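Side-chain contact in acyl-CoA thioester hydrolase HI0827 (PDB 3BJK), which probably hydrolyses the thioester bond of a broad range of acyl-coenzyme A substrates, working as a hexamer built as a trimer of dimers: residues W37-M42 with E64-I69. The protein carries 1 engineered substitution. Sequence-based numbering, arbitrary orientation.
Sequences WIMSQM and ESMNFI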
loop_
_atom_site.group_PDB
_atom_site.type_symbol
_atom_site.label_atom_id
_atom_site.label_comp_id
_atom_site.label_asym_id
_atom_site.label_seq_id
_atom_site.Cartn_x
_atom_site.Cartn_y
_atom_site.Cartn_z
ATOM N N TRP C 37 -9.759 0.057 7.682
ATOM C CA TRP C 37 -9.117 -1.236 7.522
ATOM C C TRP C 37 -10.036 -2.302 8.114
ATOM O O TRP C 37 -10.170 -3.365 7.524
ATOM C CB TRP C 37 -7.722 -1.249 8.177
ATOM C CG TRP C 37 -7.005 -2.596 8.092
ATOM C CD1 TRP C 37 -6.230 -3.038 7.083
ATOM C CD2 TRP C 37 -7.065 -3.686 9.070
ATOM N NE1 TRP C 37 -5.772 -4.313 7.360
ATOM C CE2 TRP C 37 -6.239 -4.715 8.589
ATOM C CE3 TRP C 37 -7.711 -3.858 10.305
ATOM C CZ2 TRP C 37 -6.052 -5.923 9.276
ATOM C CZ3 TRP C 37 -7.495 -5.031 11.014
ATOM C CH2 TRP C 37 -6.660 -6.065 10.494
ATOM N N ILE C 38 -10.623 -2.023 9.278
ATOM C CA ILE C 38 -11.526 -2.977 9.961
ATOM C C ILE C 38 -12.732 -3.278 9.045
ATOM O O ILE C 38 -13.068 -4.424 8.806
ATOM C CB ILE C 38 -12.022 -2.469 11.384
ATOM C CG1 ILE C 38 -10.834 -2.134 12.289
ATOM C CG2 ILE C 38 -12.973 -3.502 12.025
ATOM C CD1 ILE C 38 -11.180 -1.473 13.642
ATOM N N MET C 39 -13.354 -2.218 8.518
ATOM C CA MET C 39 -14.474 -2.359 7.563
ATOM C C MET C 39 -14.137 -3.224 6.348
ATOM O O MET C 39 -14.978 -4.066 5.926
ATOM C CB MET C 39 -14.931 -0.972 7.112
ATOM C CG MET C 39 -15.530 -0.146 8.245
ATOM S SD MET C 39 -16.376 1.364 7.707
ATOM C CE MET C 39 -15.096 2.440 7.438
ATOM N N SER C 40 -12.936 -3.015 5.781
ATOM C CA SER C 40 -12.422 -3.788 4.651
ATOM C C SER C 40 -12.264 -5.244 4.991
ATOM O O SER C 40 -12.649 -6.104 4.178
ATOM C CB SER C 40 -11.075 -3.257 4.172
ATOM O OG SER C 40 -11.214 -1.974 3.655
ATOM N N GLN C 41 -11.711 -5.534 6.188
ATOM C CA GLN C 41 -11.569 -6.936 6.669
ATOM C C GLN C 41 -12.952 -7.587 6.779
ATOM O O GLN C 41 -13.171 -8.684 6.303
ATOM C CB GLN C 41 -10.860 -6.979 8.054
ATOM C CG GLN C 41 -9.426 -6.689 7.995
ATOM C CD GLN C 41 -8.611 -7.756 7.266
ATOM O OE1 GLN C 41 -8.077 -7.459 6.250
ATOM N NE2 GLN C 41 -8.581 -9.015 7.759
ATOM N N MET C 42 -13.906 -6.899 7.394
ATOM C CA MET C 42 -15.300 -7.408 7.495
ATOM C C MET C 42 -15.894 -7.648 6.137
ATOM O O MET C 42 -16.484 -8.683 5.930
ATOM C CB MET C 42 -16.184 -6.467 8.295
ATOM C CG MET C 42 -15.763 -6.334 9.794
ATOM S SD MET C 42 -16.984 -5.510 10.831
ATOM C CE MET C 42 -16.774 -3.842 10.305
ATOM N N GLU C 64 -26.320 -2.598 6.713
ATOM C CA GLU C 64 -27.396 -1.882 7.416
ATOM C C GLU C 64 -26.921 -1.332 8.765
ATOM O O GLU C 64 -27.443 -0.331 9.240
ATOM C CB GLU C 64 -28.637 -2.773 7.573
ATOM C CG GLU C 64 -28.405 -4.147 8.242
ATOM C CD GLU C 64 -29.467 -5.168 7.813
ATOM O OE1 GLU C 64 -29.377 -5.797 6.671
ATOM O OE2 GLU C 64 -30.408 -5.262 8.626
ATOM N N SER C 65 -25.913 -1.981 9.348
ATOM C CA SER C 65 -25.362 -1.556 10.640
ATOM C C SER C 65 -23.911 -1.922 10.781
ATOM O O SER C 65 -23.507 -2.960 10.318
ATOM C CB SER C 65 -26.144 -2.160 11.823
ATOM O OG SER C 65 -26.024 -3.580 11.806
ATOM N N MET C 66 -23.134 -1.060 11.446
ATOM C CA MET C 66 -21.847 -1.409 11.988
ATOM C C MET C 66 -21.652 -0.711 13.311
ATOM O O MET C 66 -22.101 0.419 13.503
ATOM C CB MET C 66 -20.678 -0.976 11.144
ATOM C CG MET C 66 -20.719 -1.305 9.770
ATOM S SD MET C 66 -19.120 -0.765 9.057
ATOM C CE MET C 66 -19.584 -0.797 7.317
ATOM N N ASN C 67 -20.996 -1.407 14.214
ATOM C CA ASN C 67 -20.693 -0.879 15.541
ATOM C C ASN C 67 -19.224 -1.066 15.814
ATOM O O ASN C 67 -18.722 -2.182 15.708
ATOM C CB ASN C 67 -21.538 -1.578 16.610
ATOM C CG ASN C 67 -22.999 -1.320 16.437
ATOM O OD1 ASN C 67 -23.467 -0.250 16.783
ATOM N ND2 ASN C 67 -23.725 -2.271 15.824
ATOM N N PHE C 68 -18.521 0.037 16.117
ATOM C CA PHE C 68 -17.125 0.010 16.495
ATOM C C PHE C 68 -17.118 0.027 17.983
ATOM O O PHE C 68 -17.450 1.030 18.603
ATOM C CB PHE C 68 -16.338 1.191 15.894
ATOM C CG PHE C 68 -16.378 1.214 14.389
ATOM C CD1 PHE C 68 -15.450 0.490 13.651
ATOM C CD2 PHE C 68 -17.330 1.982 13.721
ATOM C CE1 PHE C 68 -15.511 0.460 12.240
ATOM C CE2 PHE C 68 -17.370 1.987 12.303
ATOM C CZ PHE C 68 -16.481 1.205 11.603
ATOM N N ILE C 69 -16.807 -1.114 18.585
ATOM C CA ILE C 69 -17.000 -1.273 20.050
ATOM C C ILE C 69 -15.761 -0.931 20.870
ATOM O O ILE C 69 -15.850 -0.219 21.863
ATOM C CB ILE C 69 -17.495 -2.719 20.391
ATOM C CG1 ILE C 69 -18.766 -3.035 19.590
ATOM C CG2 ILE C 69 -17.723 -2.848 21.868
ATOM C CD1 ILE C 69 -18.996 -4.517 19.271
#
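The Phe68 ring meets Met39 with its edge: Met39 CG lies in the ring plane, 3.7 Å from Phe68 CZ at the far tip of the ring. Met39 SD follows at the same edge, 5.3 Å from the ring centroid and 87° off the ring normal, which makes this an edge-on Met-aromatic contact. It belongs to the hotdog fold, in which an antiparallel sheet wraps a long central helix; here the early turns of helix 35-54, the "sausage", pack against the end of strand 58-68, an outermost strand of the sheet within its own chain. The axes of the short segments 37-42 and 64-68 come within 11.0 Å of each other, and Met39, Met42, Met66 and Phe68 make the contacts between them.

Met66 points from the strand toward the helix, its chain extended beyond CG, and crosses Met39 at about a right angle. The two sulfurs touch at 3.7 Å, and Met66 SD is equally close to Met39 CG, so this methylene is shared between the ring edge and a thioether. On the helix, Met42 lies one turn on from Met39, and its side chain also packs against Thr115 and Phe119 of strand 111-123 and Val96 and Val98 of strand 91-101. The contact is buried and entirely apolar. Beyond it, Ser65, Met66 and Asn67 pair with a strand of the second subunit, carrying the sheet across the interface, and Met66 also packs on Met39 of that subunit. Back within the chain, the bend of Met42 at chi3 (-74°) turns its methyl toward the strand, where CE rests 4.1 Å from Met66 SD.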